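Long-range contacts in BIFUNCTIONAL PROTEIN Proline utilization A (PutA) (Corynebacterium freiburgense, PDB 5UX5), which catalyses the two-step oxidation of proline to glutamate, combining an FAD-dependent proline dehydrogenase and an NAD-dependent aldehyde dehydrogenase in one chain: residues Trp200-Asn205 with Ser478-Ala483; Ile698-Ser703 with Val731-Asp736. All blocks are in the same frame, centred on the assembly; numbering follows the deposited sequence.

How the contacts relate
Contact 1 starts in the proline dehydrogenase barrel, at the beginning of helix 202-221, and reaches helix 477-484; contact 2 pairs strands 696-700 and 728-734 wholly within the aldehyde dehydrogenase part. They follow one another along the chain, contact 1 closing before contact 2 opens. Their centres are 37 Å apart, on opposite sides of the centre of the chain, and their nearest atoms are about 21 Å apart, without touching. FAD is held by residues between 232 and 422, and neither segment of contact 1 falls in that span. NAD is bound by residues between 591 and 821, a span that encloses contact 2 in sequence without by itself placing these strands in the pocket.

Contact 1. Residues Trp200-Asn205 with Ser478-Ala483; sequences WDIDGN and STLEWA
W200, in the turn that leads into helix 202-221, lies across from L480 of helix 477-484, their CA atoms 6.3 Å apart. The CB of W200 points past the helix, but the indole reaches it, because CG stands anti to the carbonyl carbon (chi1 -69°) and the six-membered ring is brought against the side of the helix, where T479 and A483 meet it. A483 meets that ring at its edge, near the ring plane, with its CB 3.7 Å from W200 CE3. One helical turn earlier, T479 crosses the indole obliquely: its CG2 lies 3.8 Å from W200 CZ3, while its OG1 is occupied by a hydrogen bond to the backbone oxygen of D473. W482 comes in obliquely from the same helix with CH2 4.2 Å from W200 CZ3. L480 reaches across from helix 477-484 with both methyls. L480 CD2 rests 3.8 Å from W200 CA, and L480 CD1 turns to the first turn of the other helix, 4.1 Å from I202 CB. Just beside this packing D201 caps helix 202-221, its OD1 accepting from G204 N at 3.1 Å, above the carboxylate plane. The W200 side chain also touches I550 and A551 of helix 550-574, and A483 shares I550. That helix belongs to the aldehyde dehydrogenase part, so the contact sits between the two enzyme parts of the chain. Between the two segments the chemistry is thus apolar throughout: the buried indole of W200, the W482 indole, I202, L480, A483 and the T479 methyl fasten the beginning of a barrel helix to helix 477-484, by shape and burial and not by polar bonds.

Contact 2. Residues Ile698-Ser703 with Val731-Asp736; sequences IIVTPS and VILVGD
V700 and L733 stand side by side and point the same way on one face of two adjoining parallel strands, L733 CD2 lying 3.8 Å from V700 CB. The leucine leans across to its neighbour because its CG, anti to the carbonyl carbon (chi1 -41°), carries that methyl back toward strand 696-700. V731, two residues before L733, meets the same valine, and here the two side chains run athwart one another, with V731 CG2 3.7 Å from V700 CG2. F740 of helix 740-750 touches V700, V731 and L733 alike, packing over this face. The opposite face is held by I699, I732 and, farther on, V734. I699 CG1 faces I732 CD1, and I699 CG2, its other branch, reaches diagonally to V734 CG2 at 4.2 Å. A836 of helix 833-841 meets all three of these side chains. Between the faces runs the backbone ladder, in which I732 N donates to I698 O (3.0 Å), V700 N to I732 O (2.9 Å) and V734 N to V700 O (2.9 Å). I732 is therefore gripped on both its N and its O by the neighbouring strand, as parallel pairing requires, and the axes of the short strand segments cross at -21°, a slight twist. Past the last bridge the chain leaves the sheet: the P702 ring lies beside V734, CD to CB 4.2 Å, and T701 gives its hydroxyl to a hydrogen bond with E858. Strand 824-830 flanks strand 728-734 on its far side, and strand 845-852 flanks strand 696-700. Helix 706-718 connects the paired strands, so the arrangement is a beta-alpha-beta crossover, with helices packed on both faces of parallel strands, as in the alpha/beta catalytic domain of aldehyde dehydrogenases.

Contact 1. Residues Trp200-Asn205 with Ser478-Ala483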
ATOM      1  N   TRP A 200      10.951  -5.650   8.339  1.00 28.38           N
ATOM      2  CA  TRP A 200      12.299  -5.746   7.786  1.00 32.25           C
ATOM      3  C   TRP A 200      13.374  -5.922   8.845  1.00 39.08           C
ATOM      4  O   TRP A 200      14.536  -6.156   8.493  1.00 44.08           O
ATOM      5  CB  TRP A 200      12.626  -4.504   6.948  1.00 27.89           C
ATOM      6  CG  TRP A 200      11.816  -4.446   5.683  1.00 29.10           C
ATOM      7  CD1 TRP A 200      10.635  -3.798   5.506  1.00 26.43           C
ATOM      8  CD2 TRP A 200      12.121  -5.070   4.441  1.00 31.47           C
ATOM      9  NE1 TRP A 200      10.190  -3.966   4.234  1.00 28.62           N
ATOM     10  CE2 TRP A 200      11.075  -4.752   3.551  1.00 32.49           C
ATOM     11  CE3 TRP A 200      13.176  -5.869   3.990  1.00 34.66           C
ATOM     12  CZ2 TRP A 200      11.035  -5.222   2.226  1.00 30.00           C
ATOM     13  CZ3 TRP A 200      13.141  -6.330   2.672  1.00 39.04           C
ATOM     14  CH2 TRP A 200      12.073  -6.001   1.806  1.00 32.77           C
ATOM     15  N   ASP A 201      13.024  -5.837  10.120  1.00 39.61           N
ATOM     16  CA  ASP A 201      13.997  -5.868  11.202  1.00 40.38           C
ATOM     17  C   ASP A 201      13.628  -7.012  12.133  1.00 39.82           C
ATOM     18  O   ASP A 201      13.115  -6.777  13.227  1.00 43.48           O
ATOM     19  CB  ASP A 201      14.023  -4.530  11.939  1.00 40.96           C
ATOM     20  CG  ASP A 201      15.117  -4.465  13.004  1.00 51.21           C
ATOM     21  OD1 ASP A 201      16.117  -5.204  12.852  1.00 60.05           O
ATOM     22  OD2 ASP A 201      14.982  -3.679  13.985  1.00 32.17           O
ATOM     23  N   ILE A 202      13.894  -8.250  11.699  1.00 29.68           N
ATOM     24  CA  ILE A 202      13.532  -9.392  12.536  1.00 29.79           C
ATOM     25  C   ILE A 202      14.417  -9.452  13.777  1.00 31.00           C
ATOM     26  O   ILE A 202      13.906  -9.664  14.876  1.00 31.17           O
ATOM     27  CB  ILE A 202      13.587 -10.715  11.738  1.00 29.51           C
ATOM     28  CG1 ILE A 202      12.862 -11.807  12.507  1.00 34.56           C
ATOM     29  CG2 ILE A 202      14.986 -11.196  11.515  1.00 30.46           C
ATOM     30  CD1 ILE A 202      12.655 -13.056  11.721  1.00 31.09           C
ATOM     31  N   ASP A 203      15.718  -9.121  13.644  1.00 32.29           N
ATOM     32  CA  ASP A 203      16.651  -9.166  14.776  1.00 35.05           C
ATOM     33  C   ASP A 203      16.234  -8.179  15.854  1.00 38.94           C
ATOM     34  O   ASP A 203      16.219  -8.509  17.044  1.00 44.98           O
ATOM     35  CB  ASP A 203      18.094  -8.837  14.348  1.00 34.28           C
ATOM     36  CG  ASP A 203      18.678  -9.788  13.287  1.00 48.87           C
ATOM     37  OD1 ASP A 203      18.159 -10.898  13.059  1.00 57.79           O
ATOM     38  OD2 ASP A 203      19.708  -9.418  12.686  1.00 48.08           O
ATOM     39  N   GLY A 204      15.904  -6.954  15.443  1.00 36.54           N
ATOM     40  CA  GLY A 204      15.515  -5.933  16.393  1.00 33.57           C
ATOM     41  C   GLY A 204      14.151  -6.192  16.986  1.00 39.67           C
ATOM     42  O   GLY A 204      13.920  -5.944  18.172  1.00 49.57           O
ATOM     43  N   ASN A 205      13.223  -6.673  16.171  1.00 33.52           N
ATOM     44  CA  ASN A 205      11.911  -7.001  16.703  1.00 32.54           C
ATOM     45  C   ASN A 205      12.016  -8.093  17.756  1.00 39.09           C
ATOM     46  O   ASN A 205      11.336  -8.031  18.789  1.00 31.87           O
ATOM     47  CB  ASN A 205      10.977  -7.403  15.565  1.00 31.98           C
ATOM     48  CG  ASN A 205      10.645  -6.235  14.642  1.00 42.43           C
ATOM     49  OD1 ASN A 205      11.294  -5.191  14.672  1.00 54.64           O
ATOM     50  ND2 ASN A 205       9.631  -6.410  13.820  1.00 47.28           N
ATOM     51  N   SER A 478      14.608 -15.603   3.189  1.00 39.20           N
ATOM     52  CA  SER A 478      15.632 -15.295   2.191  1.00 39.63           C
ATOM     53  C   SER A 478      15.623 -13.814   1.826  1.00 35.29           C
ATOM     54  O   SER A 478      16.683 -13.250   1.529  1.00 36.27           O
ATOM     55  CB  SER A 478      15.491 -16.178   0.940  1.00 29.47           C
ATOM     56  OG  SER A 478      14.163 -16.300   0.460  1.00 38.28           O
ATOM     57  N   THR A 479      14.452 -13.168   1.891  1.00 38.60           N
ATOM     58  CA  THR A 479      14.344 -11.729   1.649  1.00 38.09           C
ATOM     59  C   THR A 479      15.027 -10.936   2.749  1.00 40.04           C
ATOM     60  O   THR A 479      15.836 -10.040   2.470  1.00 41.64           O
ATOM     61  CB  THR A 479      12.877 -11.335   1.570  1.00 36.75           C
ATOM     62  OG1 THR A 479      12.247 -12.118   0.561  1.00 51.30           O
ATOM     63  CG2 THR A 479      12.707  -9.855   1.262  1.00 32.56           C
ATOM     64  N   LEU A 480      14.695 -11.244   4.012  1.00 36.11           N
ATOM     65  CA  LEU A 480      15.351 -10.622   5.163  1.00 40.56           C
ATOM     66  C   LEU A 480      16.850 -10.885   5.179  1.00 42.25           C
ATOM     67  O   LEU A 480      17.591 -10.147   5.836  1.00 49.54           O
ATOM     68  CB  LEU A 480      14.731 -11.118   6.476  1.00 29.44           C
ATOM     69  CG  LEU A 480      13.236 -10.805   6.590  1.00 30.08           C
ATOM     70  CD1 LEU A 480      12.618 -11.416   7.833  1.00 36.54           C
ATOM     71  CD2 LEU A 480      13.014  -9.305   6.551  1.00 38.96           C
ATOM     72  N   GLU A 481      17.320 -11.898   4.451  1.00 34.57           N
ATOM     73  CA  GLU A 481      18.747 -12.161   4.458  1.00 36.01           C
ATOM     74  C   GLU A 481      19.487 -11.176   3.561  1.00 45.09           C
ATOM     75  O   GLU A 481      20.512 -10.618   3.984  1.00 51.08           O
ATOM     76  CB  GLU A 481      19.030 -13.613   4.060  1.00 40.80           C
ATOM     77  CG  GLU A 481      20.520 -13.979   3.797  1.00 58.71           C
ATOM     78  CD  GLU A 481      21.535 -13.611   4.926  1.00 65.53           C
ATOM     79  OE1 GLU A 481      22.755 -13.577   4.621  1.00 64.05           O
ATOM     80  OE2 GLU A 481      21.149 -13.392   6.103  1.00 61.67           O
ATOM     81  N   TRP A 482      18.987 -10.927   2.328  1.00 31.08           N
ATOM     82  CA  TRP A 482      19.672  -9.956   1.475  1.00 31.37           C
ATOM     83  C   TRP A 482      19.396  -8.518   1.906  1.00 35.33           C
ATOM     84  O   TRP A 482      20.204  -7.626   1.609  1.00 42.51           O
ATOM     85  CB  TRP A 482      19.342 -10.160  -0.027  1.00 31.59           C
ATOM     86  CG  TRP A 482      17.910  -9.943  -0.519  1.00 34.98           C
ATOM     87  CD1 TRP A 482      17.070 -10.897  -1.031  1.00 34.79           C
ATOM     88  CD2 TRP A 482      17.182  -8.697  -0.582  1.00 36.17           C
ATOM     89  NE1 TRP A 482      15.863 -10.333  -1.399  1.00 38.92           N
ATOM     90  CE2 TRP A 482      15.905  -8.985  -1.134  1.00 41.20           C
ATOM     91  CE3 TRP A 482      17.481  -7.372  -0.228  1.00 28.65           C
ATOM     92  CZ2 TRP A 482      14.923  -7.991  -1.326  1.00 35.95           C
ATOM     93  CZ3 TRP A 482      16.513  -6.389  -0.415  1.00 39.47           C
ATOM     94  CH2 TRP A 482      15.244  -6.706  -0.959  1.00 33.87           C
ATOM     95  N   ALA A 483      18.313  -8.282   2.651  1.00 35.84           N
ATOM     96  CA  ALA A 483      18.081  -6.955   3.213  1.00 47.44           C
ATOM     97  C   ALA A 483      19.172  -6.574   4.226  1.00 49.28           C
ATOM     98  O   ALA A 483      19.550  -5.395   4.325  1.00 47.26           O
ATOM     99  CB  ALA A 483      16.685  -6.915   3.846  1.00 40.51           C
TER

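Contact 2. Residues Ile698-Ser703 with Val731-Asp736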
ATOM      1  N   ILE A 698      -6.959  14.150   4.134  1.00 34.99           N
ATOM      2  CA  ILE A 698      -7.851  13.003   4.297  1.00 30.68           C
ATOM      3  C   ILE A 698      -8.977  13.427   5.221  1.00 36.97           C
ATOM      4  O   ILE A 698      -8.725  13.848   6.359  1.00 50.46           O
ATOM      5  CB  ILE A 698      -7.124  11.763   4.843  1.00 31.97           C
ATOM      6  CG1 ILE A 698      -6.140  11.213   3.825  1.00 32.33           C
ATOM      7  CG2 ILE A 698      -8.096  10.673   5.351  1.00 27.94           C
ATOM      8  CD1 ILE A 698      -5.399  10.011   4.396  1.00 43.26           C
ATOM      9  N   ILE A 699     -10.211  13.312   4.741  1.00 34.80           N
ATOM     10  CA  ILE A 699     -11.391  13.590   5.557  1.00 37.41           C
ATOM     11  C   ILE A 699     -11.808  12.328   6.318  1.00 33.95           C
ATOM     12  O   ILE A 699     -11.898  11.233   5.740  1.00 32.79           O
ATOM     13  CB  ILE A 699     -12.544  14.117   4.689  1.00 31.60           C
ATOM     14  CG1 ILE A 699     -12.132  15.408   3.979  1.00 31.82           C
ATOM     15  CG2 ILE A 699     -13.780  14.303   5.525  1.00 32.95           C
ATOM     16  CD1 ILE A 699     -13.229  15.987   3.116  1.00 32.30           C
ATOM     17  N   VAL A 700     -12.066  12.488   7.614  1.00 32.13           N
ATOM     18  CA  VAL A 700     -12.499  11.427   8.507  1.00 32.25           C
ATOM     19  C   VAL A 700     -13.805  11.876   9.141  1.00 39.84           C
ATOM     20  O   VAL A 700     -13.825  12.837   9.919  1.00 43.32           O
ATOM     21  CB  VAL A 700     -11.446  11.127   9.582  1.00 37.00           C
ATOM     22  CG1 VAL A 700     -11.890   9.952  10.510  1.00 32.36           C
ATOM     23  CG2 VAL A 700     -10.100  10.875   8.923  1.00 31.04           C
ATOM     24  N   THR A 701     -14.876  11.173   8.845  1.00 38.00           N
ATOM     25  CA  THR A 701     -16.203  11.454   9.365  1.00 44.19           C
ATOM     26  C   THR A 701     -16.545  10.462  10.461  1.00 42.43           C
ATOM     27  O   THR A 701     -15.981   9.368  10.508  1.00 40.48           O
ATOM     28  CB  THR A 701     -17.243  11.361   8.239  1.00 41.16           C
ATOM     29  OG1 THR A 701     -17.571   9.985   7.996  1.00 38.10           O
ATOM     30  CG2 THR A 701     -16.712  11.996   6.969  1.00 34.25           C
ATOM     31  N   PRO A 702     -17.521  10.767  11.320  1.00 42.23           N
ATOM     32  CA  PRO A 702     -17.840   9.837  12.418  1.00 44.00           C
ATOM     33  C   PRO A 702     -18.195   8.431  11.967  1.00 45.95           C
ATOM     34  O   PRO A 702     -18.049   7.494  12.764  1.00 52.88           O
ATOM     35  CB  PRO A 702     -19.034  10.508  13.112  1.00 39.32           C
ATOM     36  CG  PRO A 702     -18.885  11.928  12.814  1.00 39.99           C
ATOM     37  CD  PRO A 702     -18.324  11.996  11.409  1.00 47.58           C
ATOM     38  N   SER A 703     -18.600   8.239  10.708  1.00 39.37           N
ATOM     39  CA  SER A 703     -18.953   6.922  10.180  1.00 37.60           C
ATOM     40  C   SER A 703     -17.738   6.103   9.739  1.00 35.14           C
ATOM     41  O   SER A 703     -17.897   5.102   9.044  1.00 33.53           O
ATOM     42  CB  SER A 703     -19.938   7.079   9.019  1.00 40.28           C
ATOM     43  OG  SER A 703     -21.166   7.628   9.468  1.00 45.84           O
ATOM     44  N   VAL A 731      -5.431  16.269   7.986  1.00 34.44           N
ATOM     45  CA  VAL A 731      -6.574  15.413   8.268  1.00 40.25           C
ATOM     46  C   VAL A 731      -7.698  16.333   8.761  1.00 40.83           C
ATOM     47  O   VAL A 731      -7.491  17.162   9.663  1.00 42.27           O
ATOM     48  CB  VAL A 731      -6.201  14.282   9.274  1.00 42.34           C
ATOM     49  CG1 VAL A 731      -5.700  14.827  10.576  1.00 33.56           C
ATOM     50  CG2 VAL A 731      -7.343  13.294   9.531  1.00 32.08           C
ATOM     51  N   ILE A 732      -8.861  16.230   8.123  1.00 33.76           N
ATOM     52  CA  ILE A 732     -10.021  17.068   8.422  1.00 42.72           C
ATOM     53  C   ILE A 732     -11.064  16.151   9.034  1.00 44.85           C
ATOM     54  O   ILE A 732     -11.590  15.266   8.350  1.00 47.26           O
ATOM     55  CB  ILE A 732     -10.597  17.748   7.169  1.00 46.66           C
ATOM     56  CG1 ILE A 732      -9.543  18.489   6.366  1.00 44.70           C
ATOM     57  CG2 ILE A 732     -11.714  18.706   7.520  1.00 37.34           C
ATOM     58  CD1 ILE A 732     -10.121  18.977   5.083  1.00 38.00           C
ATOM     59  N   LEU A 733     -11.369  16.357  10.309  1.00 36.60           N
ATOM     60  CA  LEU A 733     -12.328  15.538  11.037  1.00 41.32           C
ATOM     61  C   LEU A 733     -13.676  16.239  11.064  1.00 44.45           C
ATOM     62  O   LEU A 733     -13.749  17.431  11.385  1.00 45.77           O
ATOM     63  CB  LEU A 733     -11.857  15.309  12.467  1.00 42.86           C
ATOM     64  CG  LEU A 733     -10.381  15.041  12.634  1.00 36.93           C
ATOM     65  CD1 LEU A 733     -10.089  14.936  14.110  1.00 38.75           C
ATOM     66  CD2 LEU A 733     -10.077  13.759  11.950  1.00 35.45           C
ATOM     67  N   VAL A 734     -14.736  15.516  10.714  1.00 42.66           N
ATOM     68  CA  VAL A 734     -16.089  16.058  10.796  1.00 44.09           C
ATOM     69  C   VAL A 734     -16.700  15.664  12.131  1.00 47.58           C
ATOM     70  O   VAL A 734     -16.711  14.479  12.497  1.00 42.11           O
ATOM     71  CB  VAL A 734     -16.970  15.584   9.632  1.00 39.86           C
ATOM     72  CG1 VAL A 734     -18.352  16.161   9.803  1.00 40.54           C
ATOM     73  CG2 VAL A 734     -16.382  16.024   8.290  1.00 38.56           C
ATOM     74  N   GLY A 735     -17.170  16.659  12.879  1.00 50.98           N
ATOM     75  CA  GLY A 735     -17.762  16.351  14.165  1.00 53.20           C
ATOM     76  C   GLY A 735     -16.767  15.689  15.096  1.00 52.76           C
ATOM     77  O   GLY A 735     -15.582  16.049  15.141  1.00 42.84           O
ATOM     78  N   ASP A 736     -17.260  14.709  15.855  1.00 54.98           N
ATOM     79  CA  ASP A 736     -16.490  13.992  16.867  1.00 62.97           C
ATOM     80  C   ASP A 736     -16.155  12.597  16.347  1.00 58.27           C
ATOM     81  O   ASP A 736     -17.056  11.833  15.979  1.00 58.35           O
ATOM     82  CB  ASP A 736     -17.269  13.922  18.185  1.00 76.14           C
ATOM     83  CG  ASP A 736     -16.591  13.041  19.230  1.00 85.10           C
ATOM     84  OD1 ASP A 736     -15.464  13.372  19.655  1.00 89.58           O
ATOM     85  OD2 ASP A 736     -17.191  12.027  19.649  1.00 87.89           O
TER